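Local coordinates for coatomer subunit delta (Saccharomyces cerevisiae, PDB 5FJZ), which serves as the delta subunit of the coatomer, which probably mediates retrograde Golgi-to-ER vesicle transport, and binds a tryptophan-motif peptide of Dsl1 through this mu-homology domain, at residues S177-V182 and T190-S195; D154-I159 and V182-E187. All blocks are in the same frame, centred on the assembly; numbering follows the deposited sequence. Where two conformers were deposited one is given.

Contact 1: S177-V182 and T190-S195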
ATOM      1  N   SER A 177     -26.717   1.197  28.173  1.00 44.99           N
ATOM      2  CA  SER A 177     -25.991   1.879  29.293  1.00 48.67           C
ATOM      3  C   SER A 177     -25.130   0.689  29.596  1.00 50.02           C
ATOM      4  O   SER A 177     -25.675  -0.378  29.942  1.00 64.96           O
ATOM      5  CB  SER A 177     -26.744   2.284  30.607  1.00 50.75           C
ATOM      6  OG  SER A 177     -28.151   2.409  30.521  1.00 51.96           O
ATOM      7  N   ASP A 178     -23.824   0.881  29.477  1.00 41.61           N
ATOM      8  CA  ASP A 178     -22.886  -0.177  29.097  1.00 45.47           C
ATOM      9  C   ASP A 178     -21.750   0.257  28.114  1.00 38.97           C
ATOM     10  O   ASP A 178     -20.654  -0.337  28.097  1.00 36.77           O
ATOM     11  CB  ASP A 178     -23.598  -1.307  28.412  1.00 44.19           C
ATOM     12  CG  ASP A 178     -22.845  -2.593  28.520  1.00 48.27           C
ATOM     13  OD1 ASP A 178     -21.939  -2.701  29.372  1.00 52.82           O
ATOM     14  OD2 ASP A 178     -23.220  -3.500  27.763  1.00 54.44           O
ATOM     15  N   ALA A 179     -22.033   1.278  27.289  1.00 26.74           N
ATOM     16  CA  ALA A 179     -21.095   1.793  26.259  1.00 26.02           C
ATOM     17  C   ALA A 179     -19.870   2.256  26.989  1.00 25.88           C
ATOM     18  O   ALA A 179     -20.009   2.775  28.090  1.00 18.04           O
ATOM     19  CB  ALA A 179     -21.708   3.008  25.558  1.00 22.80           C
ATOM     20  N   GLU A 180     -18.698   2.118  26.384  1.00 24.39           N
ATOM     21  CA  GLU A 180     -17.485   2.538  27.053  1.00 26.51           C
ATOM     22  C   GLU A 180     -16.391   2.856  26.031  1.00 21.34           C
ATOM     23  O   GLU A 180     -16.345   2.240  25.001  1.00 18.22           O
ATOM     24  CB  GLU A 180     -16.977   1.443  28.035  1.00 30.81           C
ATOM     25  CG  GLU A 180     -16.484   0.199  27.341  1.00 33.77           C
ATOM     26  CD  GLU A 180     -16.281  -1.016  28.253  1.00 41.94           C
ATOM     27  OE1 GLU A 180     -16.071  -0.843  29.456  1.00 41.61           O
ATOM     28  OE2 GLU A 180     -16.286  -2.158  27.732  1.00 46.44           O
ATOM     29  N   VAL A 181     -15.503   3.777  26.392  1.00 18.74           N
ATOM     30  CA  VAL A 181     -14.354   4.011  25.565  1.00 20.66           C
ATOM     31  C   VAL A 181     -13.470   2.781  25.616  1.00 19.53           C
ATOM     32  O   VAL A 181     -13.328   2.126  26.684  1.00 20.50           O
ATOM     33  CB  VAL A 181     -13.707   5.401  25.702  1.00 26.27           C
ATOM     34  CG1 VAL A 181     -14.445   6.344  26.615  1.00 32.19           C
ATOM     35  CG2 VAL A 181     -12.210   5.372  25.830  1.00 24.04           C
ATOM     36  N   VAL A 182     -12.871   2.473  24.478  1.00 15.40           N
ATOM     37  CA  VAL A 182     -11.969   1.343  24.316  1.00 16.27           C
ATOM     38  C   VAL A 182     -10.787   1.741  23.458  1.00 16.82           C
ATOM     39  O   VAL A 182     -10.848   2.682  22.670  1.00 14.44           O
ATOM     40  CB  VAL A 182     -12.644   0.084  23.664  1.00 17.01           C
ATOM     41  CG1 VAL A 182     -13.687  -0.518  24.605  1.00 18.99           C
ATOM     42  CG2 VAL A 182     -13.170   0.418  22.345  1.00 16.61           C
ATOM     43  N   THR A 190     -10.757   8.515  18.879  1.00 19.29           N
ATOM     44  CA  THR A 190     -11.322   8.014  20.114  1.00 18.37           C
ATOM     45  C   THR A 190     -12.454   7.013  19.821  1.00 18.31           C
ATOM     46  O   THR A 190     -13.330   7.287  19.038  1.00 17.45           O
ATOM     47  CB  THR A 190     -11.840   9.216  20.909  1.00 20.02           C
ATOM     48  OG1 THR A 190     -10.764  10.165  21.070  1.00 22.96           O
ATOM     49  CG2 THR A 190     -12.412   8.768  22.252  1.00 22.57           C
ATOM     50  N   SER A 191     -12.417   5.860  20.470  1.00 18.69           N
ATOM     51  CA  SER A 191     -13.261   4.730  20.137  1.00 17.89           C
ATOM     52  C   SER A 191     -14.169   4.360  21.304  1.00 17.61           C
ATOM     53  O   SER A 191     -13.718   4.216  22.463  1.00 20.80           O
ATOM     54  CB  SER A 191     -12.483   3.491  19.726  1.00 17.34           C
ATOM     55  OG  SER A 191     -11.796   3.741  18.495  1.00 19.22           O
ATOM     56  N   ILE A 192     -15.428   4.150  20.978  1.00 13.33           N
ATOM     57  CA  ILE A 192     -16.486   3.780  21.954  1.00 13.80           C
ATOM     58  C   ILE A 192     -17.113   2.507  21.509  1.00 14.64           C
ATOM     59  O   ILE A 192     -17.586   2.383  20.375  1.00 19.43           O
ATOM     60  CB  ILE A 192     -17.619   4.875  22.099  1.00 15.06           C
ATOM     61  CG1 ILE A 192     -16.997   6.182  22.511  1.00 17.00           C
ATOM     62  CG2 ILE A 192     -18.655   4.323  23.106  1.00 16.87           C
ATOM     63  CD1 ILE A 192     -17.907   7.418  22.303  1.00 19.65           C
ATOM     64  N   LYS A 193     -17.189   1.550  22.406  1.00 16.29           N
ATOM     65  CA  LYS A 193     -17.756   0.293  22.097  1.00 14.95           C
ATOM     66  C   LYS A 193     -19.079   0.137  22.700  1.00 18.57           C
ATOM     67  O   LYS A 193     -19.264   0.445  23.872  1.00 20.26           O
ATOM     68  CB  LYS A 193     -16.883  -0.799  22.671  1.00 16.62           C
ATOM     69  CG  LYS A 193     -17.371  -2.229  22.517  1.00 20.44           C
ATOM     70  CD  LYS A 193     -16.211  -3.253  22.534  1.00 30.35           C
ATOM     71  CE  LYS A 193     -16.163  -4.056  23.802  1.00 33.80           C
ATOM     72  NZ  LYS A 193     -16.040  -3.263  25.033  1.00 45.35           N
ATOM     73  N   ILE A 194     -19.970  -0.472  21.952  1.00 17.93           N
ATOM     74  CA  ILE A 194     -21.251  -0.902  22.453  0.50 21.35           C
ATOM     75  C   ILE A 194     -21.284  -2.426  22.496  1.00 22.37           C
ATOM     76  O   ILE A 194     -20.819  -3.109  21.565  1.00 20.18           O
ATOM     77  CB  ILE A 194     -22.384  -0.267  21.601  0.50 24.71           C
ATOM     78  CG1 ILE A 194     -22.941   0.889  22.405  0.50 26.79           C
ATOM     79  CG2 ILE A 194     -23.542  -1.190  21.296  0.50 23.68           C
ATOM     80  CD1 ILE A 194     -23.571   1.902  21.494  0.50 30.42           C
ATOM     81  N   SER A 195     -21.829  -2.971  23.563  1.00 22.02           N
ATOM     82  CA  SER A 195     -21.828  -4.423  23.767  1.00 23.69           C
ATOM     83  C   SER A 195     -22.604  -5.224  22.760  1.00 24.06           C
ATOM     84  O   SER A 195     -22.119  -6.246  22.278  1.00 17.94           O
ATOM     85  CB  SER A 195     -22.353  -4.742  25.179  1.00 26.33           C
ATOM     86  OG  SER A 195     -21.536  -5.727  25.754  1.00 39.23           O
TER
HETATM   87  O   HOH W   1     -19.156  -1.959  25.682  1.00 27.33           O
HETATM   88  O   HOH W   2     -10.141   5.231  22.423  1.00 13.79           O

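Contact 2: D154-I159 and V182-E187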
ATOM      1  N   ASP A 154     -20.116  -6.191  20.316  1.00 23.88           N
ATOM      2  CA  ASP A 154     -18.874  -5.385  20.369  1.00 22.90           C
ATOM      3  C   ASP A 154     -18.659  -4.539  19.142  1.00 21.59           C
ATOM      4  O   ASP A 154     -17.573  -4.557  18.501  1.00 23.50           O
ATOM      5  CB  ASP A 154     -17.646  -6.328  20.608  1.00 26.73           C
ATOM      6  CG  ASP A 154     -17.710  -7.041  21.971  1.00 30.45           C
ATOM      7  OD1 ASP A 154     -18.362  -6.541  22.900  1.00 30.38           O
ATOM      8  OD2 ASP A 154     -17.092  -8.105  22.123  1.00 29.41           O
ATOM      9  N   VAL A 155     -19.627  -3.691  18.840  1.00 20.62           N
ATOM     10  CA  VAL A 155     -19.564  -2.703  17.747  1.00 21.12           C
ATOM     11  C   VAL A 155     -18.864  -1.414  18.227  1.00 21.02           C
ATOM     12  O   VAL A 155     -19.131  -0.906  19.308  1.00 21.73           O
ATOM     13  CB  VAL A 155     -20.963  -2.377  17.307  1.00 19.03           C
ATOM     14  CG1 VAL A 155     -21.021  -1.365  16.158  1.00 21.74           C
ATOM     15  CG2 VAL A 155     -21.702  -3.656  16.945  1.00 19.42           C
ATOM     16  N   ILE A 156     -17.923  -0.945  17.447  1.00 20.45           N
ATOM     17  CA  ILE A 156     -17.045   0.133  17.813  1.00 18.81           C
ATOM     18  C   ILE A 156     -17.245   1.333  16.911  1.00 19.66           C
ATOM     19  O   ILE A 156     -17.185   1.253  15.656  1.00 20.84           O
ATOM     20  CB  ILE A 156     -15.588  -0.329  17.842  1.00 20.09           C
ATOM     21  CG1 ILE A 156     -15.479  -1.421  18.921  1.00 21.05           C
ATOM     22  CG2 ILE A 156     -14.697   0.829  18.245  1.00 19.52           C
ATOM     23  CD1 ILE A 156     -14.116  -2.054  19.022  1.00 27.39           C
ATOM     24  N   PHE A 157     -17.548   2.459  17.541  1.00 18.50           N
ATOM     25  CA  PHE A 157     -17.607   3.755  16.837  1.00 15.42           C
ATOM     26  C   PHE A 157     -16.378   4.610  17.112  1.00 14.89           C
ATOM     27  O   PHE A 157     -15.968   4.749  18.293  1.00 16.26           O
ATOM     28  CB  PHE A 157     -18.883   4.513  17.292  1.00 15.53           C
ATOM     29  CG  PHE A 157     -20.142   3.737  17.068  1.00 16.85           C
ATOM     30  CD1 PHE A 157     -20.556   2.791  18.035  1.00 17.18           C
ATOM     31  CD2 PHE A 157     -20.920   3.969  15.983  1.00 19.48           C
ATOM     32  CE1 PHE A 157     -21.696   2.022  17.811  1.00 18.03           C
ATOM     33  CE2 PHE A 157     -22.055   3.228  15.737  1.00 17.57           C
ATOM     34  CZ  PHE A 157     -22.459   2.281  16.686  1.00 17.66           C
ATOM     35  N   THR A 158     -15.771   5.130  16.070  1.00 14.69           N
ATOM     36  CA  THR A 158     -14.521   5.915  16.201  1.00 16.58           C
ATOM     37  C   THR A 158     -14.766   7.329  15.693  1.00 15.80           C
ATOM     38  O   THR A 158     -15.263   7.550  14.620  1.00 16.61           O
ATOM     39  CB  THR A 158     -13.297   5.231  15.515  1.00 17.03           C
ATOM     40  OG1 THR A 158     -13.176   3.983  16.177  1.00 16.52           O
ATOM     41  CG2 THR A 158     -12.044   6.085  15.696  1.00 16.93           C
ATOM     42  N   ILE A 159     -14.401   8.290  16.522  1.00 13.88           N
ATOM     43  CA  ILE A 159     -14.463   9.672  16.262  1.00 15.39           C
ATOM     44  C   ILE A 159     -13.040  10.167  16.142  1.00 17.83           C
ATOM     45  O   ILE A 159     -12.234   9.961  17.069  1.00 16.50           O
ATOM     46  CB  ILE A 159     -15.158  10.485  17.444  1.00 17.49           C
ATOM     47  CG1 ILE A 159     -16.430   9.801  17.871  1.00 19.85           C
ATOM     48  CG2 ILE A 159     -15.397  11.908  16.973  1.00 19.14           C
ATOM     49  CD1 ILE A 159     -17.449   9.616  16.752  1.00 24.21           C
ATOM     50  N   VAL A 182     -12.871   2.473  24.478  1.00 15.40           N
ATOM     51  CA  VAL A 182     -11.969   1.343  24.316  1.00 16.27           C
ATOM     52  C   VAL A 182     -10.787   1.741  23.458  1.00 16.82           C
ATOM     53  O   VAL A 182     -10.848   2.682  22.670  1.00 14.44           O
ATOM     54  CB  VAL A 182     -12.644   0.084  23.664  1.00 17.01           C
ATOM     55  CG1 VAL A 182     -13.687  -0.518  24.605  1.00 18.99           C
ATOM     56  CG2 VAL A 182     -13.170   0.418  22.345  1.00 16.61           C
ATOM     57  N   ASN A 183      -9.681   1.012  23.645  1.00 20.94           N
ATOM     58  CA  ASN A 183      -8.580   1.216  22.800  1.00 19.87           C
ATOM     59  C   ASN A 183      -8.860   0.373  21.522  1.00 22.48           C
ATOM     60  O   ASN A 183      -9.110  -0.783  21.612  1.00 26.39           O
ATOM     61  CB  ASN A 183      -7.299   0.765  23.459  1.00 19.15           C
ATOM     62  CG  ASN A 183      -6.117   0.846  22.509  1.00 22.27           C
ATOM     63  OD1 ASN A 183      -5.552  -0.195  22.139  1.00 19.35           O
ATOM     64  ND2 ASN A 183      -5.618   2.056  22.269  1.00 19.05           N
ATOM     65  N   MET A 184      -8.686   0.975  20.382  1.00 25.56           N
ATOM     66  CA  MET A 184      -8.932   0.339  19.130  1.00 28.71           C
ATOM     67  C   MET A 184      -7.973   1.023  18.177  1.00 29.45           C
ATOM     68  O   MET A 184      -8.246   2.078  17.608  1.00 29.59           O
ATOM     69  CB  MET A 184     -10.397   0.544  18.808  1.00 32.82           C
ATOM     70  CG  MET A 184     -10.754   0.814  17.382  1.00 45.81           C
ATOM     71  SD  MET A 184     -10.697  -0.745  16.535  1.00 48.05           S
ATOM     72  CE  MET A 184     -11.881  -0.353  15.282  1.00 50.00           C
ATOM     73  N   ASP A 185      -6.825   0.420  17.931  1.00 28.39           N
ATOM     74  CA  ASP A 185      -5.918   1.206  17.103  1.00 32.62           C
ATOM     75  C   ASP A 185      -5.947   0.964  15.563  1.00 31.48           C
ATOM     76  O   ASP A 185      -5.196   1.604  14.859  1.00 25.91           O
ATOM     77  CB  ASP A 185      -4.531   1.289  17.716  1.00 37.27           C
ATOM     78  CG  ASP A 185      -3.967  -0.021  17.953  1.00 35.84           C
ATOM     79  OD1 ASP A 185      -4.372  -0.905  17.198  1.00 33.45           O
ATOM     80  OD2 ASP A 185      -3.092  -0.136  18.824  1.00 42.78           O
ATOM     81  N   GLN A 186      -6.874   0.136  15.086  1.00 29.19           N
ATOM     82  CA  GLN A 186      -7.196  -0.016  13.643  1.00 31.18           C
ATOM     83  C   GLN A 186      -7.848   1.263  13.060  1.00 30.99           C
ATOM     84  O   GLN A 186      -7.962   1.389  11.866  1.00 31.22           O
ATOM     85  CB  GLN A 186      -8.201  -1.170  13.418  1.00 39.22           C
ATOM     86  CG  GLN A 186      -7.614  -2.560  13.556  1.00 43.26           C
ATOM     87  CD  GLN A 186      -7.245  -2.874  15.001  1.00 49.87           C
ATOM     88  OE1 GLN A 186      -8.121  -2.975  15.870  1.00 47.12           O
ATOM     89  NE2 GLN A 186      -5.945  -3.026  15.273  1.00 55.37           N
ATOM     90  N   GLU A 187      -8.369   2.160  13.898  1.00 28.33           N
ATOM     91  CA  GLU A 187      -8.914   3.422  13.428  1.00 29.60           C
ATOM     92  C   GLU A 187      -8.323   4.532  14.257  1.00 27.55           C
ATOM     93  O   GLU A 187      -8.063   4.375  15.451  1.00 29.11           O
ATOM     94  CB  GLU A 187     -10.462   3.475  13.514  1.00 31.91           C
ATOM     95  CG  GLU A 187     -11.203   2.443  12.661  1.00 33.71           C
ATOM     96  CD  GLU A 187     -10.933   2.539  11.144  1.00 39.43           C
ATOM     97  OE1 GLU A 187     -10.464   3.613  10.651  1.00 37.66           O
ATOM     98  OE2 GLU A 187     -11.191   1.499  10.444  1.00 33.67           O
TER

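Contact 1: S177-V182 and T190-S195
Glu180 and Lys193 form an antiparallel hydrogen-bonded pair in a beta hairpin, and Val181 faces Ile192 in the next, non-hydrogen-bonded pair. The axes of strands 180-182 and 190-194 come within 4.3 Å of each other, but their directions differ by 127°, well short of straight antiparallel, and strand 180-182 is short. Lys193 N bonds to Glu180 O at 2.8 Å, and Glu180 N answers with a bond to Lys193 O at 3.1 Å. Toward the hairpin loop a water joins Val182 O to Ser191 N.

Glu180 and Lys193 point the same way and run side by side, ending in a salt bridge between OE2 and NZ at 2.9 Å. The lysine leaves its strand with CG anti to the backbone N (chi1 176°) and then bends twice near its end, which returns the ammonium group to the carboxylate; a long, flexible chain suits this detour. Val182 lies on the same face and crosses the lysine at about a right angle, its CG1 3.7 Å from Lys193 CB. With an alanine here both methyl branches are gone, and the lysine would probably be left freer to swing off Glu180. The short side chain of Ala179 fits against two isoleucines, its CB 4.0 Å from Ile194 CG1 and 4.1 Å from Ile192 CG2.

Ala179, Ile192 and Ile194 pack on Leu205 of strand 202-210, in the facing sheet. Val181 rests on Asn100 of the second subunit. Strand 180-182 is outermost at this end of the sheet within the chain, with strand 190-194 between it and strand 155-159.

Contact 2: D154-I159 and V182-E187
Ile156 meets Met184 through its CG2 branch: a chi1 of -62° sets CG1 beside the backbone N and leaves CG2 anti to it, facing the methionine. On the methionine, a chi1 of 141°, well off a staggered position, carries CG to 4.0 Å from Ile156 CG2. This is the loop of a beta hairpin folded back over a neighbouring strand of the same sheet, in one of the beta-sandwich parts of the mu-homology domain. No hydrogen bond joins the two segments, so side chains alone make the contact. Methionine suits the place: its slim, unbranched chain bends at chi2 and lies obliquely across the branched isoleucine.

Further along the strand, Thr158 sets both its branches against the loop. Its CG2 and its OG1 are each 3.8 Å from Glu187 CB. The glutamate thus offers only its aliphatic root here, while its chain bends and leads the carboxylate away, which lets a charged residue sit beside a buried threonine. The Thr158 hydroxyl is itself satisfied by a hydrogen bond with Ser191 OG.

At its start, strand 155-159 has a G1 beta bulge, with Asp154 and Val155 both facing Ile194; Asp154 has the positive phi (52°) of the bulge's first position. Segment 154-159 lies within the region that interacts with DSL1. The loop also reaches outward: Asn183 ND2 hydrogen-bonds to Asp101 O and Ser103 OG of the second subunit, and Asp185 packs against an acidic side chain of the bound peptide. On the side toward the hairpin strand, Ile156 extends its far methyl, CD1, to 4.2 Å from Val182 CG2.

In the fold
Following the chain from the N terminus, strand 155-159 is the first of these segments; the chain then leaves the sheet and returns as strand 180-182, turns through the hairpin loop and comes back as strand 190-194 between the two. Contact 2 closes the wider excursion, with 22 residues between its segments; contact 1 closes the hairpin, with seven. Their segments alternate along the chain, so the two closures cross, and Val182 belongs to both. Strand 190-194 joins them: Thr190 N probably bonds to Ile159 O at 2.7 Å, and Lys193 CE packs near Asp154 OD1. Together they tie three strands at one end of the sheet to the loop folded over them, and both touch the second subunit.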